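Local coordinates for glycosyltransferase (Streptomyces viridochromogenes, PDB 2IUY), which probably transfers a sugar from a nucleotide-activated donor, with retention of anomeric configuration, in biosynthesis of the antibiotic avilamycin A, and binds UDP, at residues Gln33-Asn38 with Ile143-Asp148; Ser109-Thr114 with Val121-Ser126; Ser127-Ala132 with Ile249-Gly254; Met238-Thr243 with Val269-Gly274. One frame throughout, in Å; residues are numbered along the deposited sequence.

Contact 1: residues Gln33-Asn38 with Ile143-Asp148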
loop_
_atom_site.group_PDB
_atom_site.type_symbol
_atom_site.label_atom_id
_atom_site.label_comp_id
_atom_site.label_asym_id
_atom_site.label_seq_id
_atom_site.Cartn_x
_atom_site.Cartn_y
_atom_site.Cartn_z
ATOM N N GLN A 33 6.344 0.722 -2.854
ATOM C CA GLN A 33 7.288 -0.244 -3.396
ATOM C C GLN A 33 6.697 -1.650 -3.345
ATOM O O GLN A 33 6.900 -2.431 -4.253
ATOM C CB GLN A 33 8.611 -0.165 -2.633
ATOM C CG GLN A 33 9.313 1.167 -2.774
ATOM C CD GLN A 33 9.053 2.149 -1.598
ATOM O OE1 GLN A 33 8.050 2.051 -0.874
ATOM N NE2 GLN A 33 9.957 3.085 -1.421
ATOM N N TRP A 34 5.955 -1.953 -2.283
ATOM C CA TRP A 34 5.171 -3.173 -2.196
ATOM C C TRP A 34 4.054 -3.181 -3.263
ATOM O O TRP A 34 3.846 -4.175 -3.939
ATOM C CB TRP A 34 4.594 -3.389 -0.766
ATOM C CG TRP A 34 5.626 -4.104 0.102
ATOM C CD1 TRP A 34 6.314 -3.596 1.169
ATOM C CD2 TRP A 34 6.124 -5.426 -0.113
ATOM N NE1 TRP A 34 7.223 -4.537 1.632
ATOM C CE2 TRP A 34 7.112 -5.671 0.867
ATOM C CE3 TRP A 34 5.808 -6.444 -1.027
ATOM C CZ2 TRP A 34 7.769 -6.898 0.969
ATOM C CZ3 TRP A 34 6.483 -7.654 -0.941
ATOM C CH2 TRP A 34 7.456 -7.864 0.042
ATOM N N VAL A 35 3.376 -2.061 -3.433
ATOM C CA VAL A 35 2.323 -1.990 -4.478
ATOM C C VAL A 35 2.902 -2.377 -5.828
ATOM O O VAL A 35 2.323 -3.176 -6.551
ATOM C CB VAL A 35 1.641 -0.608 -4.549
ATOM C CG1 VAL A 35 0.604 -0.557 -5.707
ATOM C CG2 VAL A 35 0.970 -0.273 -3.188
ATOM N N VAL A 36 4.032 -1.790 -6.176
ATOM C CA VAL A 36 4.659 -1.973 -7.497
ATOM C C VAL A 36 5.104 -3.432 -7.696
ATOM O O VAL A 36 4.956 -3.972 -8.765
ATOM C CB VAL A 36 5.853 -0.978 -7.671
ATOM C CG1 VAL A 36 6.537 -1.166 -9.015
ATOM C CG2 VAL A 36 5.353 0.481 -7.550
ATOM N N ALA A 37 5.655 -4.055 -6.633
ATOM C CA ALA A 37 6.038 -5.457 -6.633
ATOM C C ALA A 37 4.836 -6.382 -6.947
ATOM O O ALA A 37 4.942 -7.265 -7.788
ATOM C CB ALA A 37 6.696 -5.827 -5.275
ATOM N N ASN A 38 3.714 -6.148 -6.279
ATOM C CA ASN A 38 2.537 -6.956 -6.397
ATOM C C ASN A 38 1.865 -6.743 -7.767
ATOM O O ASN A 38 1.407 -7.720 -8.423
ATOM C CB ASN A 38 1.523 -6.628 -5.252
ATOM C CG ASN A 38 1.929 -7.245 -3.920
ATOM O OD1 ASN A 38 2.087 -8.474 -3.798
ATOM N ND2 ASN A 38 2.037 -6.403 -2.896
ATOM N N ILE A 143 -8.989 1.678 -8.815
ATOM C CA ILE A 143 -8.456 0.335 -8.862
ATOM C C ILE A 143 -7.659 0.155 -7.587
ATOM O O ILE A 143 -6.662 0.821 -7.412
ATOM C CB ILE A 143 -7.566 0.040 -10.151
ATOM C CG1 ILE A 143 -8.336 0.228 -11.467
ATOM C CG2 ILE A 143 -7.065 -1.371 -10.103
ATOM C CD1 ILE A 143 -7.424 0.136 -12.722
ATOM N N PRO A 144 -8.128 -0.715 -6.668
ATOM C CA PRO A 144 -7.496 -0.781 -5.340
ATOM C C PRO A 144 -6.135 -1.453 -5.383
ATOM O O PRO A 144 -5.726 -1.984 -6.461
ATOM C CB PRO A 144 -8.542 -1.566 -4.516
ATOM C CG PRO A 144 -9.205 -2.467 -5.516
ATOM C CD PRO A 144 -9.303 -1.619 -6.765
ATOM N N ILE A 145 -5.411 -1.399 -4.252
ATOM C CA ILE A 145 -4.066 -1.988 -4.137
ATOM C C ILE A 145 -4.127 -3.512 -4.288
ATOM O O ILE A 145 -4.966 -4.176 -3.651
ATOM C CB ILE A 145 -3.365 -1.579 -2.833
ATOM C CG1 ILE A 145 -3.085 -0.050 -2.802
ATOM C CG2 ILE A 145 -2.140 -2.395 -2.602
ATOM C CD1 ILE A 145 -2.694 0.430 -1.396
ATOM N N PRO A 146 -3.262 -4.060 -5.174
ATOM C CA PRO A 146 -3.172 -5.492 -5.416
ATOM C C PRO A 146 -2.277 -6.182 -4.396
ATOM O O PRO A 146 -1.403 -5.555 -3.785
ATOM C CB PRO A 146 -2.490 -5.560 -6.796
ATOM C CG PRO A 146 -1.596 -4.395 -6.848
ATOM C CD PRO A 146 -2.339 -3.301 -6.044
ATOM N N VAL A 147 -2.493 -7.474 -4.253
ATOM C CA VAL A 147 -1.664 -8.274 -3.429
ATOM C C VAL A 147 -1.444 -9.627 -4.156
ATOM O O VAL A 147 -2.386 -10.217 -4.681
ATOM C CB VAL A 147 -2.295 -8.343 -1.990
ATOM C CG1 VAL A 147 -3.558 -9.224 -1.872
ATOM C CG2 VAL A 147 -1.275 -8.561 -1.004
ATOM N N ASP A 148 -0.190 -10.081 -4.211
ATOM C CA ASP A 148 0.151 -11.406 -4.746
ATOM C C ASP A 148 0.294 -12.383 -3.575
ATOM O O ASP A 148 1.279 -12.305 -2.791
ATOM C CB ASP A 148 1.460 -11.293 -5.544
ATOM C CG ASP A 148 1.934 -12.622 -6.142
ATOM O OD1 ASP A 148 1.230 -13.662 -6.064
ATOM O OD2 ASP A 148 3.048 -12.607 -6.718
HETATM O O HOH W 1 0.608 -4.233 -2.093
#
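Asn-38 reaches Asp-148 because its CG stands anti to its own carbonyl carbon (chi1 -77°), which sends the amide off the helix into the bend at Pro-146 to Asp-148. There Asn-38 OD1 takes the backbone N-H of Asp-148, N to OD1 2.8 Å with an N-H...O angle of 162°. The bond is straight at the hydrogen, yet the donor stands 53° above the amide plane. The other branch, ND2, faces water 1, a weak bond, and that water donates to Pro-146 O at 2.9 Å, giving the loop a second, softer link to the same amide. Asn-38 CB rests 3.4 Å from Pro-146 O. One turn back, Val-35 supplies the apolar half. Its two methyls split between neighbours: CG2 meets Ile-145 CG2 at 3.8 Å, and CG1 lies 4.0 Å from Pro-146 CD, each pair crossing at about a right angle. Asp-148 OD1 turns away to accept from Ala-150 N, while Tyr-152 OH is a weak further partner of Asn-38 ND2. Helix 31-45 thus backs the loop, while helix 256-263, touching Ile-145 through UDP-binding Thr-256, and helix 321-336, where Ile-324 meets Pro-146, also pack on it.

Contact 2: residues Ser109-Thr114 with Val121-Ser126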
loop_
_atom_site.group_PDB
_atom_site.type_symbol
_atom_site.label_atom_id
_atom_site.label_comp_id
_atom_site.label_asym_id
_atom_site.label_seq_id
_atom_site.Cartn_x
_atom_site.Cartn_y
_atom_site.Cartn_z
ATOM N N SER A 109 -1.069 6.798 -14.545
ATOM C CA SER A 109 -0.530 6.880 -13.154
ATOM C C SER A 109 -1.376 6.083 -12.187
ATOM O O SER A 109 -2.572 6.018 -12.361
ATOM C CB SER A 109 -0.475 8.366 -12.666
ATOM O OG SER A 109 0.281 9.176 -13.572
ATOM N N SER A 110 -0.765 5.531 -11.140
ATOM C CA SER A 110 -1.515 5.145 -9.925
ATOM C C SER A 110 -1.149 6.193 -8.870
ATOM O O SER A 110 0.007 6.316 -8.473
ATOM C CB SER A 110 -1.116 3.771 -9.390
ATOM O OG SER A 110 -1.482 2.705 -10.237
ATOM N N HIS A 111 -2.142 6.935 -8.426
ATOM C CA HIS A 111 -1.990 7.878 -7.329
ATOM C C HIS A 111 -2.003 7.240 -5.947
ATOM O O HIS A 111 -2.991 6.630 -5.544
ATOM C CB HIS A 111 -3.049 8.978 -7.409
ATOM C CG HIS A 111 -2.604 10.237 -6.738
ATOM N ND1 HIS A 111 -1.351 10.776 -6.954
ATOM C CD2 HIS A 111 -3.202 11.022 -5.808
ATOM C CE1 HIS A 111 -1.206 11.850 -6.201
ATOM N NE2 HIS A 111 -2.312 12.020 -5.496
ATOM N N HIS A 112 -0.899 7.406 -5.234
ATOM C CA HIS A 112 -0.746 6.845 -3.896
ATOM C C HIS A 112 -0.735 7.912 -2.782
ATOM O O HIS A 112 -0.235 7.652 -1.663
ATOM C CB HIS A 112 0.532 6.008 -3.857
ATOM C CG HIS A 112 0.541 4.906 -4.895
ATOM N ND1 HIS A 112 -0.440 3.941 -4.950
ATOM C CD2 HIS A 112 1.411 4.612 -5.888
ATOM C CE1 HIS A 112 -0.194 3.114 -5.949
ATOM N NE2 HIS A 112 0.941 3.483 -6.522
ATOM N N PHE A 113 -1.261 9.102 -3.079
ATOM C CA PHE A 113 -1.121 10.219 -2.099
ATOM C C PHE A 113 -2.464 10.878 -1.736
ATOM O O PHE A 113 -3.402 10.827 -2.514
ATOM C CB PHE A 113 -0.074 11.250 -2.595
ATOM C CG PHE A 113 1.284 10.694 -2.696
ATOM C CD1 PHE A 113 2.087 10.599 -1.579
ATOM C CD2 PHE A 113 1.773 10.222 -3.914
ATOM C CE1 PHE A 113 3.371 10.034 -1.657
ATOM C CE2 PHE A 113 3.051 9.694 -4.008
ATOM C CZ PHE A 113 3.844 9.592 -2.885
ATOM N N THR A 114 -2.544 11.459 -0.532
ATOM C CA THR A 114 -3.716 12.221 -0.094
ATOM C C THR A 114 -3.837 13.567 -0.842
ATOM O O THR A 114 -4.892 14.201 -0.885
ATOM C CB THR A 114 -3.641 12.460 1.413
ATOM O OG1 THR A 114 -4.910 12.846 1.897
ATOM C CG2 THR A 114 -2.616 13.548 1.762
ATOM N N VAL A 121 -4.379 13.747 -15.729
ATOM C CA VAL A 121 -4.850 13.125 -16.943
ATOM C C VAL A 121 -4.245 11.734 -17.002
ATOM O O VAL A 121 -3.024 11.576 -16.871
ATOM C CB VAL A 121 -4.536 13.954 -18.231
ATOM C CG1 VAL A 121 -4.807 13.128 -19.452
ATOM C CG2 VAL A 121 -5.373 15.258 -18.299
ATOM N N GLY A 122 -5.107 10.731 -17.164
ATOM C CA GLY A 122 -4.673 9.346 -17.165
ATOM C C GLY A 122 -4.339 8.850 -15.763
ATOM O O GLY A 122 -3.712 7.803 -15.621
ATOM N N CYS A 123 -4.784 9.582 -14.732
ATOM C CA CYS A 123 -4.624 9.148 -13.334
ATOM C C CYS A 123 -5.703 8.136 -12.880
ATOM O O CYS A 123 -6.882 8.313 -13.167
ATOM C CB CYS A 123 -4.624 10.346 -12.356
ATOM S SG CYS A 123 -3.747 10.009 -10.747
ATOM N N THR A 124 -5.281 7.111 -12.132
ATOM C CA THR A 124 -6.196 6.183 -11.443
ATOM C C THR A 124 -6.037 6.358 -9.932
ATOM O O THR A 124 -4.972 6.774 -9.453
ATOM C CB THR A 124 -5.897 4.659 -11.763
ATOM O OG1 THR A 124 -4.681 4.273 -11.112
ATOM C CG2 THR A 124 -5.773 4.390 -13.256
ATOM N N TYR A 125 -7.069 5.989 -9.179
ATOM C CA TYR A 125 -7.071 6.161 -7.734
ATOM C C TYR A 125 -7.300 4.826 -7.057
ATOM O O TYR A 125 -7.989 3.971 -7.614
ATOM C CB TYR A 125 -8.134 7.213 -7.342
ATOM C CG TYR A 125 -7.843 8.545 -8.028
ATOM C CD1 TYR A 125 -7.071 9.518 -7.400
ATOM C CD2 TYR A 125 -8.318 8.821 -9.311
ATOM C CE1 TYR A 125 -6.773 10.734 -8.014
ATOM C CE2 TYR A 125 -8.005 10.046 -9.955
ATOM C CZ TYR A 125 -7.247 10.983 -9.305
ATOM O OH TYR A 125 -6.951 12.206 -9.923
ATOM N N SER A 126 -6.715 4.613 -5.871
ATOM C CA SER A 126 -6.918 3.298 -5.217
ATOM C C SER A 126 -8.267 3.199 -4.500
ATOM O O SER A 126 -8.700 2.094 -4.128
ATOM C CB SER A 126 -5.754 2.882 -4.296
ATOM O OG SER A 126 -5.203 4.000 -3.651
HETATM O O HOH W 2 -1.519 10.394 -14.802
HETATM O O HOH W 3 -2.719 3.930 -2.815
#
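Backbone bonds come first, and they join residues 109-111 to residues 122-124 in parallel. Ser-109 N donates to Gly-122 O at 3.0 Å, Ser-109 O accepts Thr-124 N at 2.9 Å, and His-111 N reaches Thr-124 O at 3.0 Å with an N-H...O angle of 171°. Ser-109 pairs with Cys-123 and Ser-110 with Thr-124. The two short strands run at 37° to each other, a clear twist.

On the side that carries Ser-109, Cys-123 and His-111, the packing centres on sulfur. Cys-123 SG, anti to its backbone N (chi1 -156°), swings along the strand pair to lie 3.6 Å from His-111 CB, and it approaches the imidazole obliquely. His-111 CB also meets Tyr-125 CD1 at 4.1 Å, while the far nitrogen of that imidazole, NE2, binds Thr-115 O. On the other face Thr-124 OG1 lies 3.5 Å from Ser-110 CA.

Two waters add to this. Water 2 donates to Val-121 O at 2.8 Å and sits beside Ser-109 OG; water 3 joins Ser-126 OG, 2.6 Å away, to His-112 ND1.

Strand 123-125 is one edge strand of the N-terminal parallel sheet, with strand 106-111 between it and strand 87-90. Ser-110 OG bonds His-89 and Tyr-328 of helix 321-336, His-112 packs against Ile-32 of helix 31-45, and Gln-130 of helix 128-133 touches Tyr-125.

Contact 3: residues Ser127-Ala132 with Ile249-Gly254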
loop_
_atom_site.group_PDB
_atom_site.type_symbol
_atom_site.label_atom_id
_atom_site.label_comp_id
_atom_site.label_asym_id
_atom_site.label_seq_id
_atom_site.Cartn_x
_atom_site.Cartn_y
_atom_site.Cartn_z
ATOM N N SER A 127 -8.937 4.335 -4.306
ATOM C CA SER A 127 -10.259 4.312 -3.684
ATOM C C SER A 127 -11.158 5.440 -4.198
ATOM O O SER A 127 -10.682 6.433 -4.715
ATOM C CB SER A 127 -10.141 4.332 -2.152
ATOM O OG SER A 127 -9.640 5.578 -1.669
ATOM N N ARG A 128 -12.469 5.260 -4.080
ATOM C CA ARG A 128 -13.429 6.365 -4.314
ATOM C C ARG A 128 -13.189 7.585 -3.407
ATOM O O ARG A 128 -13.297 8.690 -3.871
ATOM C CB ARG A 128 -14.882 5.897 -4.101
ATOM C CG ARG A 128 -15.418 4.936 -5.176
ATOM C CD ARG A 128 -16.932 4.544 -4.896
ATOM N NE ARG A 128 -17.091 3.365 -4.020
ATOM C CZ ARG A 128 -17.504 3.377 -2.738
ATOM N NH1 ARG A 128 -17.793 4.526 -2.091
ATOM N NH2 ARG A 128 -17.621 2.222 -2.078
ATOM N N ALA A 129 -12.920 7.370 -2.114
ATOM C CA ALA A 129 -12.670 8.481 -1.164
ATOM C C ALA A 129 -11.467 9.283 -1.612
ATOM O O ALA A 129 -11.533 10.490 -1.697
ATOM C CB ALA A 129 -12.464 7.958 0.237
ATOM N N GLN A 130 -10.386 8.605 -1.996
ATOM C CA GLN A 130 -9.215 9.310 -2.533
ATOM C C GLN A 130 -9.557 10.052 -3.827
ATOM O O GLN A 130 -9.258 11.231 -3.960
ATOM C CB GLN A 130 -8.081 8.335 -2.790
ATOM C CG GLN A 130 -6.779 8.975 -3.136
ATOM C CD GLN A 130 -5.917 8.088 -3.989
ATOM O OE1 GLN A 130 -6.410 7.128 -4.569
ATOM N NE2 GLN A 130 -4.624 8.403 -4.088
ATOM N N ARG A 131 -10.143 9.357 -4.800
ATOM C CA ARG A 131 -10.515 10.017 -6.061
ATOM C C ARG A 131 -11.296 11.340 -5.820
ATOM O O ARG A 131 -10.977 12.380 -6.411
ATOM C CB ARG A 131 -11.322 9.084 -6.978
ATOM C CG ARG A 131 -11.718 9.806 -8.323
ATOM C CD ARG A 131 -12.477 8.906 -9.281
ATOM N NE ARG A 131 -13.721 8.485 -8.650
ATOM C CZ ARG A 131 -14.608 7.668 -9.201
ATOM N NH1 ARG A 131 -14.391 7.141 -10.422
ATOM N NH2 ARG A 131 -15.704 7.354 -8.506
ATOM N N ALA A 132 -12.314 11.289 -4.975
ATOM C CA ALA A 132 -13.121 12.457 -4.578
ATOM C C ALA A 132 -12.263 13.604 -3.939
ATOM O O ALA A 132 -12.356 14.783 -4.323
ATOM C CB ALA A 132 -14.194 11.969 -3.575
ATOM N N ILE A 249 -7.205 17.725 5.216
ATOM C CA ILE A 249 -7.427 16.575 6.084
ATOM C C ILE A 249 -6.817 15.341 5.445
ATOM O O ILE A 249 -6.956 15.124 4.236
ATOM C CB ILE A 249 -8.908 16.329 6.388
ATOM C CG1 ILE A 249 -9.547 17.552 7.042
ATOM C CG2 ILE A 249 -9.042 15.235 7.447
ATOM C CD1 ILE A 249 -8.961 17.880 8.467
ATOM N N TRP A 250 -6.115 14.561 6.267
ATOM C CA TRP A 250 -5.602 13.262 5.852
ATOM C C TRP A 250 -6.759 12.338 5.343
ATOM O O TRP A 250 -7.814 12.212 5.970
ATOM C CB TRP A 250 -4.780 12.580 6.975
ATOM C CG TRP A 250 -4.237 11.219 6.502
ATOM C CD1 TRP A 250 -4.781 9.986 6.735
ATOM C CD2 TRP A 250 -3.085 10.992 5.684
ATOM N NE1 TRP A 250 -4.022 9.022 6.146
ATOM C CE2 TRP A 250 -2.985 9.607 5.478
ATOM C CE3 TRP A 250 -2.102 11.826 5.148
ATOM C CZ2 TRP A 250 -1.950 9.018 4.725
ATOM C CZ3 TRP A 250 -1.051 11.247 4.409
ATOM C CH2 TRP A 250 -0.980 9.849 4.212
ATOM N N CYS A 251 -6.521 11.702 4.209
ATOM C CA CYS A 251 -7.486 10.772 3.624
ATOM C C CYS A 251 -6.683 9.565 3.119
ATOM O O CYS A 251 -5.965 9.680 2.120
ATOM C CB CYS A 251 -8.204 11.465 2.465
ATOM S SG CYS A 251 -9.380 10.464 1.492
ATOM N N GLU A 252 -6.757 8.431 3.831
ATOM C CA GLU A 252 -5.870 7.264 3.534
ATOM C C GLU A 252 -6.110 6.870 2.067
ATOM O O GLU A 252 -7.233 6.602 1.712
ATOM C CB GLU A 252 -6.139 6.100 4.496
ATOM C CG GLU A 252 -5.096 4.945 4.435
ATOM C CD GLU A 252 -3.730 5.405 4.833
ATOM O OE1 GLU A 252 -3.599 6.071 5.878
ATOM O OE2 GLU A 252 -2.765 5.152 4.100
ATOM N N PRO A 253 -5.097 6.991 1.185
ATOM C CA PRO A 253 -5.364 6.627 -0.233
ATOM C C PRO A 253 -5.792 5.187 -0.556
ATOM O O PRO A 253 -6.816 4.999 -1.279
ATOM C CB PRO A 253 -4.063 6.994 -0.973
ATOM C CG PRO A 253 -3.297 7.872 -0.033
ATOM C CD PRO A 253 -3.772 7.605 1.368
ATOM N N GLY A 254 -5.048 4.204 -0.017
ATOM C CA GLY A 254 -5.235 2.815 -0.352
ATOM C C GLY A 254 -4.901 1.770 0.706
ATOM O O GLY A 254 -5.415 0.630 0.632
#
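The N-cap of helix 128-133 is Ser-127, and the same hydroxyl that caps the helix also grips the loop around Pro-253. Ser-127 OG donates to Pro-253 O at 2.9 Å and accepts the helix N-H of Gln-130, OG to N 3.1 Å, with an N-H...O angle of 161°. One small polar group is therefore used in both senses. Its chi1 of 68° sets OG between the backbone N and the carbonyl carbon, where it can look back at the first turn and across to the loop together. Past that bond the contact is a matter of fit. Gln-130 leaves the helix with its CG anti to the backbone N (chi1 -171°) and runs out extended, its CG and CD running past the CA-CB side of Pro-253; NE2 comes to 3.5 Å from Pro-253 CB. The amide itself is spoken for, NE2 by His-111 O and Phe-113 O, OE1 by Ser-126 N, and this should fix its rotation. On the other flank Cys-251 SG sits 4.2 Å from Ala-129 CB and 3.8 Å from Ala-129 O. Within the loop, Trp-250 NE1 donates in its ring plane to Glu-252 OE1 at 3.0 Å. Glu-252 turns away from the helix to bridge UDP-binding Lys-175, and Ser-239 OG holds its OE1 as well. Spaced eight positions before UDP-binding Glu-260, Glu-252 is consistent with the first acid of the E-x7-E signature of retaining GT4 enzymes; the capped helix packs against a loop that carries this residue beside the UDP site of a GT-B fold.

Contact 4: residues Met238-Thr243 with Val269-Gly274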
loop_
_atom_site.group_PDB
_atom_site.type_symbol
_atom_site.label_atom_id
_atom_site.label_comp_id
_atom_site.label_asym_id
_atom_site.label_seq_id
_atom_site.Cartn_x
_atom_site.Cartn_y
_atom_site.Cartn_z
HETATM N N MSE A 238 -5.550 2.434 11.640
HETATM C CA MSE A 238 -6.313 3.430 12.430
HETATM C C MSE A 238 -6.063 4.846 11.991
HETATM O O MSE A 238 -6.010 5.738 12.819
HETATM C CB MSE A 238 -5.936 3.293 13.915
HETATM C CG MSE A 238 -6.078 1.878 14.490
HETATM SE SE MSE A 238 -7.871 1.206 14.510
HETATM C CE MSE A 238 -8.560 2.295 16.030
ATOM N N SER A 239 -5.953 5.046 10.679
ATOM C CA SER A 239 -5.671 6.343 10.107
ATOM C C SER A 239 -6.706 7.332 10.637
ATOM O O SER A 239 -7.870 6.976 10.816
ATOM C CB SER A 239 -5.628 6.290 8.575
ATOM O OG SER A 239 -4.544 5.481 8.124
ATOM N N GLN A 240 -6.247 8.550 10.930
ATOM C CA GLN A 240 -7.057 9.556 11.601
ATOM C C GLN A 240 -7.267 10.748 10.688
ATOM O O GLN A 240 -6.412 11.108 9.882
ATOM C CB GLN A 240 -6.386 10.011 12.924
ATOM C CG GLN A 240 -6.211 8.890 13.981
ATOM C CD GLN A 240 -7.532 8.349 14.537
ATOM O OE1 GLN A 240 -8.358 9.101 15.059
ATOM N NE2 GLN A 240 -7.707 7.023 14.477
ATOM N N ALA A 241 -8.433 11.364 10.781
ATOM C CA ALA A 241 -8.692 12.534 9.955
ATOM C C ALA A 241 -8.107 13.806 10.606
ATOM O O ALA A 241 -8.782 14.573 11.304
ATOM C CB ALA A 241 -10.182 12.657 9.627
ATOM N N VAL A 242 -6.810 13.976 10.431
ATOM C CA VAL A 242 -6.119 15.106 11.023
ATOM C C VAL A 242 -5.406 15.796 9.889
ATOM O O VAL A 242 -5.311 15.202 8.805
ATOM C CB VAL A 242 -5.082 14.657 12.113
ATOM C CG1 VAL A 242 -5.822 14.028 13.345
ATOM C CG2 VAL A 242 -4.023 13.704 11.559
ATOM N N THR A 243 -4.912 17.023 10.108
ATOM C CA THR A 243 -4.071 17.652 9.105
ATOM C C THR A 243 -2.597 17.548 9.448
ATOM O O THR A 243 -2.195 16.889 10.426
ATOM C CB THR A 243 -4.461 19.152 8.776
ATOM O OG1 THR A 243 -3.772 19.622 7.579
ATOM C CG2 THR A 243 -4.182 20.072 9.956
ATOM N N VAL A 269 -9.079 -4.489 12.080
ATOM C CA VAL A 269 -9.908 -3.425 12.648
ATOM C C VAL A 269 -9.377 -2.089 12.117
ATOM O O VAL A 269 -8.206 -1.829 12.232
ATOM C CB VAL A 269 -9.822 -3.403 14.194
ATOM C CG1 VAL A 269 -10.559 -2.138 14.765
ATOM C CG2 VAL A 269 -10.344 -4.689 14.761
ATOM N N GLY A 270 -10.231 -1.253 11.541
ATOM C CA GLY A 270 -9.795 0.065 11.141
ATOM C C GLY A 270 -10.824 1.164 11.431
ATOM O O GLY A 270 -11.952 0.896 11.798
ATOM N N THR A 271 -10.403 2.399 11.255
ATOM C CA THR A 271 -11.310 3.522 11.185
ATOM C C THR A 271 -11.960 3.536 9.790
ATOM O O THR A 271 -11.696 2.635 8.988
ATOM C CB THR A 271 -10.550 4.824 11.396
ATOM O OG1 THR A 271 -9.567 4.940 10.349
ATOM C CG2 THR A 271 -9.869 4.821 12.779
ATOM N N GLY A 272 -12.837 4.516 9.547
ATOM C CA GLY A 272 -13.455 4.710 8.249
ATOM C C GLY A 272 -12.742 5.756 7.405
ATOM O O GLY A 272 -13.278 6.223 6.391
ATOM N N ASN A 273 -11.533 6.139 7.818
ATOM C CA ASN A 273 -10.761 7.138 7.101
ATOM C C ASN A 273 -10.418 6.783 5.660
ATOM O O ASN A 273 -9.842 5.686 5.392
ATOM C CB ASN A 273 -9.459 7.459 7.832
ATOM C CG ASN A 273 -8.762 8.652 7.236
ATOM O OD1 ASN A 273 -7.834 8.516 6.406
ATOM N ND2 ASN A 273 -9.255 9.843 7.589
ATOM N N GLY A 274 -10.730 7.711 4.738
ATOM C CA GLY A 274 -10.297 7.551 3.342
ATOM C C GLY A 274 -10.751 6.212 2.779
ATOM O O GLY A 274 -11.873 5.816 2.962
#
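Ser-239 O receives the hydroxyl of Thr-271, OG1 to O 2.7 Å, in the carbonyl plane and on a lone pair. The chi1 of Thr-271 (61°) puts OG1 between its backbone N and carbonyl carbon and leaves CG2 against the loop after strand 234-237, 3.8 Å from Met-238 CA and 3.5 Å from Gln-240 NE2. OG1 also accepts a weak bond from Asn-273 N, and Asn-273 CB rests against Ser-239 O at 3.4 Å. Inside 238-243, Gln-240 NE2 binds Met-238 O at 2.7 Å, from 39° above that carbonyl plane. Met-238, modelled as selenomethionine, is bent at chi2 (-64°), which brings SE to 3.8 Å from Val-269 O. The amide of Asn-273 runs alongside the loop, ND2 at 3.6 Å from Ala-241 CB, but its bonds go further: OD1 to Glu-252 N, ND2 to Trp-250 O and Tyr-289 OH. Ser-239 OG likewise turns to Glu-252 OE1. The two segments are thus tied across by one side-chain-to-backbone bond, from Thr-271 to Ser-239, and otherwise by van der Waals contact, and the polar ends of Ser-239 and Asn-273 probably help set Glu-252 beside Lys-175 of the UDP site.

Overall arrangement
All four contacts are buried; contact 1 lies closest to the centre of the chain. Contacts 2 and 4 each belong to one of the two parallel sheets, contact 2 within it as true strand pairing through backbone bonds, contact 4 just beyond its strand ends, where a side chain makes the link. Contact 3 spans the gap between the sheets, touching contact 2 through Gln-130 and His-111 and contact 4 through Glu-252 and Ser-239, so the three form a chain of polar links. Contact 1, half apolar and half amide-mediated, meets contact 3 by packing, Ile-145 CD1 on Gly-254, and shares with contact 2 the bond of Ile-143 N to Tyr-125 O. Contacts 1 and 4 do not touch.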